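Local coordinates for protein Cas13d (PDB 6IV9) that binds a CRISPR RNA in a binary complex and, as a Cas13d, probably uses two HEPN domains to mature that guide and cleave target RNA, at residues F374-K377 / K378-E381; E424-V427 / R428-F432. The protein carries 2 engineered substitutions. All blocks are in the same frame, centred on the assembly; numbering follows the deposited sequence.

Contact 1: F374-K377 / K378-E381; sequences FSIK and KLRE. With nucleotides of chain B.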
ATOM      1  N   PHE A 374      -8.105 -18.825   4.926  1.00 26.24           N
ATOM      2  CA  PHE A 374      -9.428 -18.250   5.257  1.00 26.30           C
ATOM      3  C   PHE A 374      -9.237 -17.223   6.375  1.00 23.78           C
ATOM      4  O   PHE A 374      -8.235 -17.260   7.039  1.00 24.36           O
ATOM      5  CB  PHE A 374     -10.446 -19.328   5.609  1.00 25.73           C
ATOM      6  CG  PHE A 374      -9.946 -20.299   6.634  1.00 25.96           C
ATOM      7  CD1 PHE A 374     -10.055 -20.025   7.978  1.00 29.48           C
ATOM      8  CD2 PHE A 374      -9.332 -21.469   6.247  1.00 26.65           C
ATOM      9  CE1 PHE A 374      -9.577 -20.918   8.917  1.00 29.87           C
ATOM     10  CE2 PHE A 374      -8.860 -22.362   7.184  1.00 26.56           C
ATOM     11  CZ  PHE A 374      -8.978 -22.079   8.514  1.00 28.44           C
ATOM     12  N   SER A 375     -10.233 -16.374   6.575  1.00 24.16           N
ATOM     13  CA  SER A 375     -10.121 -15.286   7.565  1.00 26.99           C
ATOM     14  C   SER A 375     -10.612 -15.734   8.938  1.00 28.54           C
ATOM     15  O   SER A 375     -11.759 -16.047   9.070  1.00 29.26           O
ATOM     16  CB  SER A 375     -10.857 -14.076   7.086  1.00 26.93           C
ATOM     17  OG  SER A 375     -10.933 -13.092   8.073  1.00 24.73           O
ATOM     18  N   ILE A 376      -9.707 -15.770   9.902  1.00 27.20           N
ATOM     19  CA  ILE A 376     -10.075 -16.098  11.303  1.00 28.24           C
ATOM     20  C   ILE A 376     -10.974 -14.978  11.835  1.00 31.01           C
ATOM     21  O   ILE A 376     -11.987 -15.260  12.433  1.00 29.18           O
ATOM     22  CB  ILE A 376      -8.811 -16.280  12.150  1.00 30.04           C
ATOM     23  CG1 ILE A 376      -8.121 -17.604  11.829  1.00 31.76           C
ATOM     24  CG2 ILE A 376      -9.140 -16.163  13.614  1.00 31.31           C
ATOM     25  CD1 ILE A 376      -8.913 -18.808  12.216  1.00 33.84           C
ATOM     26  N   LYS A 377     -10.625 -13.739  11.525  1.00 27.16           N
ATOM     27  CA  LYS A 377     -11.404 -12.568  11.974  1.00 31.58           C
ATOM     28  C   LYS A 377     -12.823 -12.669  11.413  1.00 29.23           C
ATOM     29  O   LYS A 377     -13.749 -12.393  12.127  1.00 28.10           O
ATOM     30  CB  LYS A 377     -10.716 -11.308  11.461  1.00 31.85           C
ATOM     31  CG  LYS A 377     -11.506 -10.020  11.548  1.00 39.92           C
ATOM     32  CD  LYS A 377     -10.667  -8.845  11.136  1.00 46.18           C
ATOM     33  CE  LYS A 377     -11.442  -7.565  10.937  1.00 55.91           C
ATOM     34  NZ  LYS A 377     -10.545  -6.444  10.560  1.00 65.11           N
ATOM     35  N   LYS A 378     -12.966 -13.071  10.162  1.00 28.23           N
ATOM     36  CA  LYS A 378     -14.327 -13.155   9.589  1.00 31.16           C
ATOM     37  C   LYS A 378     -15.138 -14.215  10.334  1.00 29.09           C
ATOM     38  O   LYS A 378     -16.305 -13.991  10.553  1.00 31.47           O
ATOM     39  CB  LYS A 378     -14.269 -13.393   8.085  1.00 33.64           C
ATOM     40  CG  LYS A 378     -15.560 -13.101   7.348  1.00 38.54           C
ATOM     41  CD  LYS A 378     -15.567 -13.623   5.952  1.00 41.30           C
ATOM     42  CE  LYS A 378     -15.590 -12.534   4.912  1.00 57.55           C
ATOM     43  NZ  LYS A 378     -16.760 -11.643   5.089  1.00 65.26           N
ATOM     44  N   LEU A 379     -14.522 -15.343  10.665  1.00 29.41           N
ATOM     45  CA  LEU A 379     -15.242 -16.405  11.401  1.00 30.33           C
ATOM     46  C   LEU A 379     -15.657 -15.867  12.771  1.00 35.03           C
ATOM     47  O   LEU A 379     -16.809 -16.027  13.127  1.00 33.34           O
ATOM     48  CB  LEU A 379     -14.322 -17.611  11.562  1.00 28.93           C
ATOM     49  CG  LEU A 379     -14.103 -18.433  10.302  1.00 27.72           C
ATOM     50  CD1 LEU A 379     -12.983 -19.421  10.508  1.00 27.15           C
ATOM     51  CD2 LEU A 379     -15.377 -19.144   9.892  1.00 32.49           C
ATOM     52  N   ARG A 380     -14.739 -15.214  13.470  1.00 30.11           N
ATOM     53  CA  ARG A 380     -15.058 -14.655  14.803  1.00 32.58           C
ATOM     54  C   ARG A 380     -16.158 -13.603  14.653  1.00 35.00           C
ATOM     55  O   ARG A 380     -17.066 -13.597  15.459  1.00 34.10           O
ATOM     56  CB  ARG A 380     -13.805 -14.059  15.442  1.00 30.88           C
ATOM     57  CG  ARG A 380     -14.071 -13.311  16.733  1.00 31.44           C
ATOM     58  CD  ARG A 380     -14.009 -11.822  16.536  1.00 38.91           C
ATOM     59  NE  ARG A 380     -12.662 -11.450  16.168  1.00 42.31           N
ATOM     60  CZ  ARG A 380     -12.327 -10.294  15.639  1.00 41.60           C
ATOM     61  NH1 ARG A 380     -13.257  -9.402  15.376  1.00 34.98           N
ATOM     62  NH2 ARG A 380     -11.062 -10.030  15.384  1.00 38.30           N
ATOM     63  N   GLU A 381     -16.070 -12.761  13.632  1.00 31.91           N
ATOM     64  CA  GLU A 381     -17.100 -11.717  13.431  1.00 37.37           C
ATOM     65  C   GLU A 381     -18.469 -12.365  13.190  1.00 36.43           C
ATOM     66  O   GLU A 381     -19.429 -11.864  13.705  1.00 34.79           O
ATOM     67  CB  GLU A 381     -16.721 -10.810  12.268  1.00 37.78           C
ATOM     68  CG  GLU A 381     -15.693  -9.767  12.621  1.00 39.78           C
ATOM     69  CD  GLU A 381     -15.215  -8.963  11.423  1.00 55.41           C
ATOM     70  OE1 GLU A 381     -14.675  -7.882  11.631  1.00 62.40           O
ATOM     71  OE2 GLU A 381     -15.386  -9.428  10.285  1.00 60.35           O
TER
ATOM     72  P     C B  32     -11.184 -16.397   1.051  1.00 27.72           P
ATOM     73  OP1   C B  32     -12.266 -16.423   2.086  1.00 28.55           O
ATOM     74  OP2   C B  32     -11.163 -15.297   0.091  1.00 25.56           O
ATOM     75  O5'   C B  32      -9.807 -16.550   1.795  1.00 26.17           O
ATOM     76  C5'   C B  32      -9.024 -15.450   2.282  1.00 24.93           C
ATOM     77  C4'   C B  32      -7.671 -15.946   2.661  1.00 24.63           C
ATOM     78  O4'   C B  32      -6.972 -16.361   1.470  1.00 26.84           O
ATOM     79  C3'   C B  32      -6.775 -14.889   3.267  1.00 25.29           C
ATOM     80  O3'   C B  32      -7.003 -14.774   4.666  1.00 27.71           O
ATOM     81  C2'   C B  32      -5.399 -15.432   2.958  1.00 25.42           C
ATOM     82  O2'   C B  32      -4.978 -16.435   3.855  1.00 28.30           O
ATOM     83  C1'   C B  32      -5.607 -15.985   1.557  1.00 26.49           C
ATOM     84  N1    C B  32      -5.325 -14.996   0.493  1.00 26.01           N
ATOM     85  C2    C B  32      -4.008 -14.596   0.284  1.00 28.77           C
ATOM     86  O2    C B  32      -3.128 -15.030   1.034  1.00 28.63           O
ATOM     87  N3    C B  32      -3.729 -13.741  -0.720  1.00 30.31           N
ATOM     88  C4    C B  32      -4.708 -13.299  -1.513  1.00 29.91           C
ATOM     89  N4    C B  32      -4.381 -12.470  -2.506  1.00 31.00           N
ATOM     90  C5    C B  32      -6.052 -13.749  -1.371  1.00 29.82           C
ATOM     91  C6    C B  32      -6.316 -14.588  -0.359  1.00 28.22           C
ATOM     92  P     C B  33      -7.258 -13.365   5.322  1.00 26.62           P
ATOM     93  OP1   C B  33      -7.308 -13.575   6.785  1.00 26.07           O
ATOM     94  OP2   C B  33      -8.335 -12.673   4.575  1.00 24.00           O
ATOM     95  O5'   C B  33      -5.929 -12.552   4.977  1.00 25.06           O
ATOM     96  C5'   C B  33      -4.659 -12.952   5.513  1.00 23.67           C
ATOM     97  C4'   C B  33      -3.544 -12.176   4.906  1.00 24.92           C
ATOM     98  O4'   C B  33      -3.373 -12.583   3.528  1.00 26.14           O
ATOM     99  C3'   C B  33      -3.743 -10.673   4.807  1.00 25.45           C
ATOM    100  O3'   C B  33      -3.432 -10.042   6.033  1.00 24.70           O
ATOM    101  C2'   C B  33      -2.754 -10.316   3.724  1.00 25.60           C
ATOM    102  O2'   C B  33      -1.406 -10.371   4.159  1.00 25.49           O
ATOM    103  C1'   C B  33      -2.994 -11.459   2.747  1.00 24.76           C
ATOM    104  N1    C B  33      -4.052 -11.143   1.759  1.00 24.34           N
ATOM    105  C2    C B  33      -3.681 -10.383   0.647  1.00 26.29           C
ATOM    106  O2    C B  33      -2.514  -9.966   0.573  1.00 28.09           O
ATOM    107  N3    C B  33      -4.608 -10.091  -0.287  1.00 25.99           N
ATOM    108  C4    C B  33      -5.872 -10.491  -0.126  1.00 25.76           C
ATOM    109  N4    C B  33      -6.737 -10.224  -1.096  1.00 27.04           N
ATOM    110  C5    C B  33      -6.271 -11.297   0.976  1.00 25.65           C
ATOM    111  C6    C B  33      -5.330 -11.615   1.876  1.00 23.20           C
TER
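Ser375 turns its hydroxyl back over the first turn of helix 376-386 and takes the Lys378 amide: OG lies 2.9 Å from Lys378 N, with an N-H...O angle of 153°. OG stands anti to the serine's own nitrogen (chi1 172°), which brings it within bonding distance of that amide; Lys378 CB closes in on it at 3.3 Å. Three backbone bonds carry the helix on from there, the shortest from Glu381 N to Lys377 O at 2.8 Å, while the first, Leu379 N to Ser375 O, is stretched to 3.3 Å.

The tight side is mostly apolar. Phe374, just ahead of the cap, meets a Leu379 methyl obliquely, Phe374 CD1 to Leu379 CD1 at 3.9 Å. Tyr415 meets the same ring edge-to-face, and Tyr443 of helix 436-464 covers Phe374 and Leu379 and also bonds to Ser375 N through its hydroxyl. Arg380 is the buried charge on this side, its guanidinium in a salt bridge with Asp408 and a cation-pi contact with Tyr404, while Lys377 CG lies over one face, 3.9 Å from Arg380 NH2.

On the solvent side the fit is looser. Lys377 runs out fully extended, and Glu381 crosses it at a slant, OE1 reaching the Lys377 CE methylene at 3.3 Å. The charged ends stay 4.5 Å apart from Lys377 NZ to Glu381 OE1, too long for a salt bridge, though the attraction may still steer both chains. Lys378 bends away to pair with Glu440. Beside the cap, the C33 phosphate of RNA chain B brings OP1 near Ser375 CA. This is a classic serine N-cap, opening a helix next to the bound RNA backbone.

Contact 2: E424-V427 / R428-F432; sequences EALV and RKLRF. With nucleotides of chain B.
Val427 and Arg431 sit one turn apart on helix 420-432, and together they face the RNA. The arginine leaves the helix extended as far as NE, its CG anti to the carbonyl carbon (chi1 -75°), a course that carries it past the valine: Val427 CG1 approaches Arg431 NH1 obliquely at 3.8 Å. Beyond the valine, the guanidinium turns an edge to the base of C30 of chain B, whose O2 lies near its plane. Arg431 NH2 donates to C30 N3 at 3.2 Å with a fairly straight N-H...N angle of 158°. Arg431 NE sits 2.7 Å from C30 O2, but that bond is bent to 127° and weak. NH1 is taken by Gly76 O, so RNA and protein together fix the rotation of the group.

Closer to the helix, Arg431 CG brushes the ribose of U31 of chain B, 3.3 Å from O4'. Val427 CG1 lies against the 2'-hydroxyl of the same sugar, and Leu430 CB reaches its O3' at 3.6 Å.

Leu430 also belongs to the buried side. Leu426 crosses it at a slant, Leu426 CG to Leu430 CD1 at 4.1 Å, and Ile442 of helix 436-464 packs against both leucines. Away from that core, Arg428 lays CG 3.5 Å above the plane of the Phe432 ring, displaced from its centre. Regular i to i+4 backbone bonds, such as Arg431 N to Val427 O at 2.8 Å, keep these faces in step. The result is an amphipathic helix with leucines inward and, on its RNA-binding face, an arginine that bonds to the O2/N3 edge of a cytosine, consistent with recognition of that base in the CRISPR RNA.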
ATOM      1  N   GLU A 424      -8.548 -27.465   5.909  1.00 32.63           N
ATOM      2  CA  GLU A 424      -8.393 -27.853   4.489  1.00 34.68           C
ATOM      3  C   GLU A 424      -9.778 -27.925   3.847  1.00 32.40           C
ATOM      4  O   GLU A 424      -9.927 -27.467   2.740  1.00 32.36           O
ATOM      5  CB  GLU A 424      -7.646 -29.185   4.376  1.00 37.15           C
ATOM      6  CG  GLU A 424      -6.166 -29.067   4.637  1.00 41.20           C
ATOM      7  CD  GLU A 424      -5.381 -30.362   4.768  1.00 56.88           C
ATOM      8  OE1 GLU A 424      -5.997 -31.425   4.855  1.00 58.19           O
ATOM      9  OE2 GLU A 424      -4.155 -30.291   4.793  1.00 54.36           O
ATOM     10  N   ALA A 425     -10.751 -28.474   4.562  1.00 32.50           N
ATOM     11  CA  ALA A 425     -12.122 -28.599   4.029  1.00 32.17           C
ATOM     12  C   ALA A 425     -12.715 -27.212   3.794  1.00 29.61           C
ATOM     13  O   ALA A 425     -13.408 -27.038   2.830  1.00 30.17           O
ATOM     14  CB  ALA A 425     -12.973 -29.396   4.974  1.00 33.03           C
ATOM     15  N   LEU A 426     -12.475 -26.292   4.717  1.00 30.02           N
ATOM     16  CA  LEU A 426     -13.007 -24.917   4.592  1.00 26.70           C
ATOM     17  C   LEU A 426     -12.409 -24.227   3.360  1.00 24.35           C
ATOM     18  O   LEU A 426     -13.145 -23.625   2.614  1.00 27.91           O
ATOM     19  CB  LEU A 426     -12.669 -24.176   5.876  1.00 29.95           C
ATOM     20  CG  LEU A 426     -13.205 -22.763   5.957  1.00 28.46           C
ATOM     21  CD1 LEU A 426     -14.658 -22.729   5.578  1.00 31.16           C
ATOM     22  CD2 LEU A 426     -12.989 -22.197   7.336  1.00 32.42           C
ATOM     23  N   VAL A 427     -11.111 -24.374   3.149  1.00 26.85           N
ATOM     24  CA  VAL A 427     -10.457 -23.755   1.966  1.00 27.50           C
ATOM     25  C   VAL A 427     -11.074 -24.345   0.699  1.00 30.43           C
ATOM     26  O   VAL A 427     -11.399 -23.598  -0.178  1.00 27.22           O
ATOM     27  CB  VAL A 427      -8.940 -23.981   1.996  1.00 25.06           C
ATOM     28  CG1 VAL A 427      -8.289 -23.573   0.694  1.00 27.41           C
ATOM     29  CG2 VAL A 427      -8.298 -23.262   3.163  1.00 28.28           C
ATOM     30  N   ARG A 428     -11.280 -25.652   0.663  1.00 27.86           N
ATOM     31  CA  ARG A 428     -11.860 -26.256  -0.553  1.00 27.91           C
ATOM     32  C   ARG A 428     -13.242 -25.657  -0.809  1.00 26.42           C
ATOM     33  O   ARG A 428     -13.504 -25.304  -1.919  1.00 28.44           O
ATOM     34  CB  ARG A 428     -11.917 -27.772  -0.386  1.00 30.10           C
ATOM     35  CG  ARG A 428     -12.452 -28.516  -1.593  1.00 33.83           C
ATOM     36  CD  ARG A 428     -12.262 -30.007  -1.446  1.00 37.20           C
ATOM     37  NE  ARG A 428     -10.907 -30.391  -1.758  1.00 34.93           N
ATOM     38  CZ  ARG A 428     -10.287 -31.444  -1.261  1.00 46.77           C
ATOM     39  NH1 ARG A 428     -10.977 -32.448  -0.751  1.00 45.41           N
ATOM     40  NH2 ARG A 428      -8.974 -31.496  -1.286  1.00 43.22           N
ATOM     41  N   LYS A 429     -14.072 -25.519   0.214  1.00 28.81           N
ATOM     42  CA  LYS A 429     -15.426 -24.966  -0.013  1.00 26.39           C
ATOM     43  C   LYS A 429     -15.325 -23.532  -0.527  1.00 27.12           C
ATOM     44  O   LYS A 429     -16.080 -23.193  -1.390  1.00 25.70           O
ATOM     45  CB  LYS A 429     -16.255 -24.967   1.270  1.00 30.74           C
ATOM     46  CG  LYS A 429     -16.750 -26.325   1.725  1.00 36.76           C
ATOM     47  CD  LYS A 429     -17.494 -26.239   3.013  1.00 43.14           C
ATOM     48  CE  LYS A 429     -17.895 -27.587   3.552  1.00 50.85           C
ATOM     49  NZ  LYS A 429     -17.046 -27.975   4.699  1.00 62.01           N
ATOM     50  N   LEU A 430     -14.437 -22.730   0.049  1.00 25.35           N
ATOM     51  CA  LEU A 430     -14.265 -21.325  -0.385  1.00 25.04           C
ATOM     52  C   LEU A 430     -13.760 -21.291  -1.829  1.00 23.90           C
ATOM     53  O   LEU A 430     -14.237 -20.497  -2.592  1.00 24.60           O
ATOM     54  CB  LEU A 430     -13.305 -20.635   0.579  1.00 24.84           C
ATOM     55  CG  LEU A 430     -13.862 -20.481   1.990  1.00 25.31           C
ATOM     56  CD1 LEU A 430     -12.805 -20.018   2.959  1.00 28.19           C
ATOM     57  CD2 LEU A 430     -15.056 -19.560   2.009  1.00 27.06           C
ATOM     58  N   ARG A 431     -12.819 -22.157  -2.167  1.00 25.50           N
ATOM     59  CA  ARG A 431     -12.305 -22.197  -3.555  1.00 25.90           C
ATOM     60  C   ARG A 431     -13.433 -22.583  -4.516  1.00 27.66           C
ATOM     61  O   ARG A 431     -13.482 -22.046  -5.596  1.00 26.01           O
ATOM     62  CB  ARG A 431     -11.107 -23.141  -3.662  1.00 25.35           C
ATOM     63  CG  ARG A 431      -9.828 -22.567  -3.080  1.00 24.19           C
ATOM     64  CD  ARG A 431      -8.585 -23.384  -3.349  1.00 25.87           C
ATOM     65  NE  ARG A 431      -7.379 -22.592  -3.227  1.00 25.27           N
ATOM     66  CZ  ARG A 431      -6.196 -23.042  -2.845  1.00 27.56           C
ATOM     67  NH1 ARG A 431      -6.058 -24.240  -2.329  1.00 26.69           N
ATOM     68  NH2 ARG A 431      -5.140 -22.280  -2.978  1.00 28.97           N
ATOM     69  N   PHE A 432     -14.276 -23.531  -4.113  1.00 27.04           N
ATOM     70  CA  PHE A 432     -15.418 -24.019  -4.925  1.00 26.26           C
ATOM     71  C   PHE A 432     -16.507 -22.956  -5.071  1.00 26.91           C
ATOM     72  O   PHE A 432     -17.248 -23.016  -6.012  1.00 28.75           O
ATOM     73  CB  PHE A 432     -15.990 -25.301  -4.333  1.00 26.46           C
ATOM     74  CG  PHE A 432     -15.137 -26.513  -4.582  1.00 27.85           C
ATOM     75  CD1 PHE A 432     -13.980 -26.420  -5.329  1.00 24.76           C
ATOM     76  CD2 PHE A 432     -15.501 -27.745  -4.078  1.00 28.45           C
ATOM     77  CE1 PHE A 432     -13.204 -27.535  -5.564  1.00 28.54           C
ATOM     78  CE2 PHE A 432     -14.721 -28.860  -4.322  1.00 28.77           C
ATOM     79  CZ  PHE A 432     -13.574 -28.750  -5.055  1.00 29.65           C
TER
ATOM     80  P     U B  31     -11.369 -16.114  -4.524  1.00 29.57           P
ATOM     81  OP1   U B  31     -12.814 -16.026  -4.354  1.00 31.53           O
ATOM     82  OP2   U B  31     -10.405 -14.982  -4.526  1.00 31.87           O
ATOM     83  O5'   U B  31     -10.783 -16.956  -3.319  1.00 26.09           O
ATOM     84  C5'   U B  31     -11.479 -18.165  -2.919  1.00 25.86           C
ATOM     85  C4'   U B  31     -10.640 -18.846  -1.876  1.00 26.24           C
ATOM     86  O4'   U B  31      -9.422 -19.310  -2.479  1.00 26.02           O
ATOM     87  C3'   U B  31     -10.126 -18.008  -0.702  1.00 26.90           C
ATOM     88  O3'   U B  31     -11.161 -17.739   0.254  1.00 29.49           O
ATOM     89  C2'   U B  31      -9.014 -18.896  -0.168  1.00 27.61           C
ATOM     90  O2'   U B  31      -9.525 -19.971   0.574  1.00 31.35           O
ATOM     91  C1'   U B  31      -8.420 -19.418  -1.472  1.00 28.00           C
ATOM     92  N1    U B  31      -7.315 -18.560  -1.869  1.00 28.98           N
ATOM     93  C2    U B  31      -6.106 -18.791  -1.271  1.00 30.96           C
ATOM     94  O2    U B  31      -5.950 -19.655  -0.423  1.00 34.55           O
ATOM     95  N3    U B  31      -5.106 -17.965  -1.684  1.00 29.25           N
ATOM     96  C4    U B  31      -5.196 -16.946  -2.616  1.00 28.27           C
ATOM     97  O4    U B  31      -4.212 -16.250  -2.859  1.00 35.06           O
ATOM     98  C5    U B  31      -6.485 -16.779  -3.182  1.00 30.39           C
ATOM     99  C6    U B  31      -7.475 -17.565  -2.794  1.00 26.72           C
ATOM    100  P     C B  30      -8.809 -13.766  -8.506  1.00 27.69           P
ATOM    101  OP1   C B  30     -10.129 -13.199  -8.421  1.00 26.58           O
ATOM    102  OP2   C B  30      -7.697 -13.271  -7.675  1.00 25.43           O
ATOM    103  O5'   C B  30      -8.831 -15.311  -8.136  1.00 24.64           O
ATOM    104  C5'   C B  30      -9.885 -16.160  -8.606  1.00 23.89           C
ATOM    105  C4'   C B  30      -9.893 -17.438  -7.808  1.00 22.02           C
ATOM    106  O4'   C B  30      -8.664 -18.182  -8.005  1.00 25.23           O
ATOM    107  C3'   C B  30     -10.001 -17.358  -6.301  1.00 23.87           C
ATOM    108  O3'   C B  30     -11.316 -17.019  -5.903  1.00 27.22           O
ATOM    109  C2'   C B  30      -9.623 -18.793  -5.921  1.00 25.19           C
ATOM    110  O2'   C B  30     -10.703 -19.706  -6.079  1.00 25.88           O
ATOM    111  C1'   C B  30      -8.505 -19.071  -6.924  1.00 22.82           C
ATOM    112  N1    C B  30      -7.159 -18.902  -6.364  1.00 23.53           N
ATOM    113  C2    C B  30      -6.751 -19.884  -5.478  1.00 25.04           C
ATOM    114  O2    C B  30      -7.529 -20.821  -5.237  1.00 24.43           O
ATOM    115  N3    C B  30      -5.529 -19.793  -4.908  1.00 22.88           N
ATOM    116  C4    C B  30      -4.698 -18.811  -5.262  1.00 26.46           C
ATOM    117  N4    C B  30      -3.474 -18.834  -4.761  1.00 26.05           N
ATOM    118  C5    C B  30      -5.075 -17.810  -6.208  1.00 25.76           C
ATOM    119  C6    C B  30      -6.282 -17.941  -6.785  1.00 24.41           C
TER

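How the contacts relate
From the N terminus, the chain enters contact 1 through Phe374 and winds into helix 376-386, then passes through helix 400-418 before reaching contact 2 on helix 420-432. Each contact is local, within its own continuous stretch of chain, so neither closes a long loop; they follow in series, without nesting or crossing. Their centres lie about 14 Å apart, and Phe374 joins them: its CB meets Leu430 CD1 at 3.6 Å, and its ring packs on Leu426 and Val427. Helix 436-464 backs both. The shared core thus ties the start of one helix to the side of another, while nucleotides C30 to C33 of chain B run past the pair.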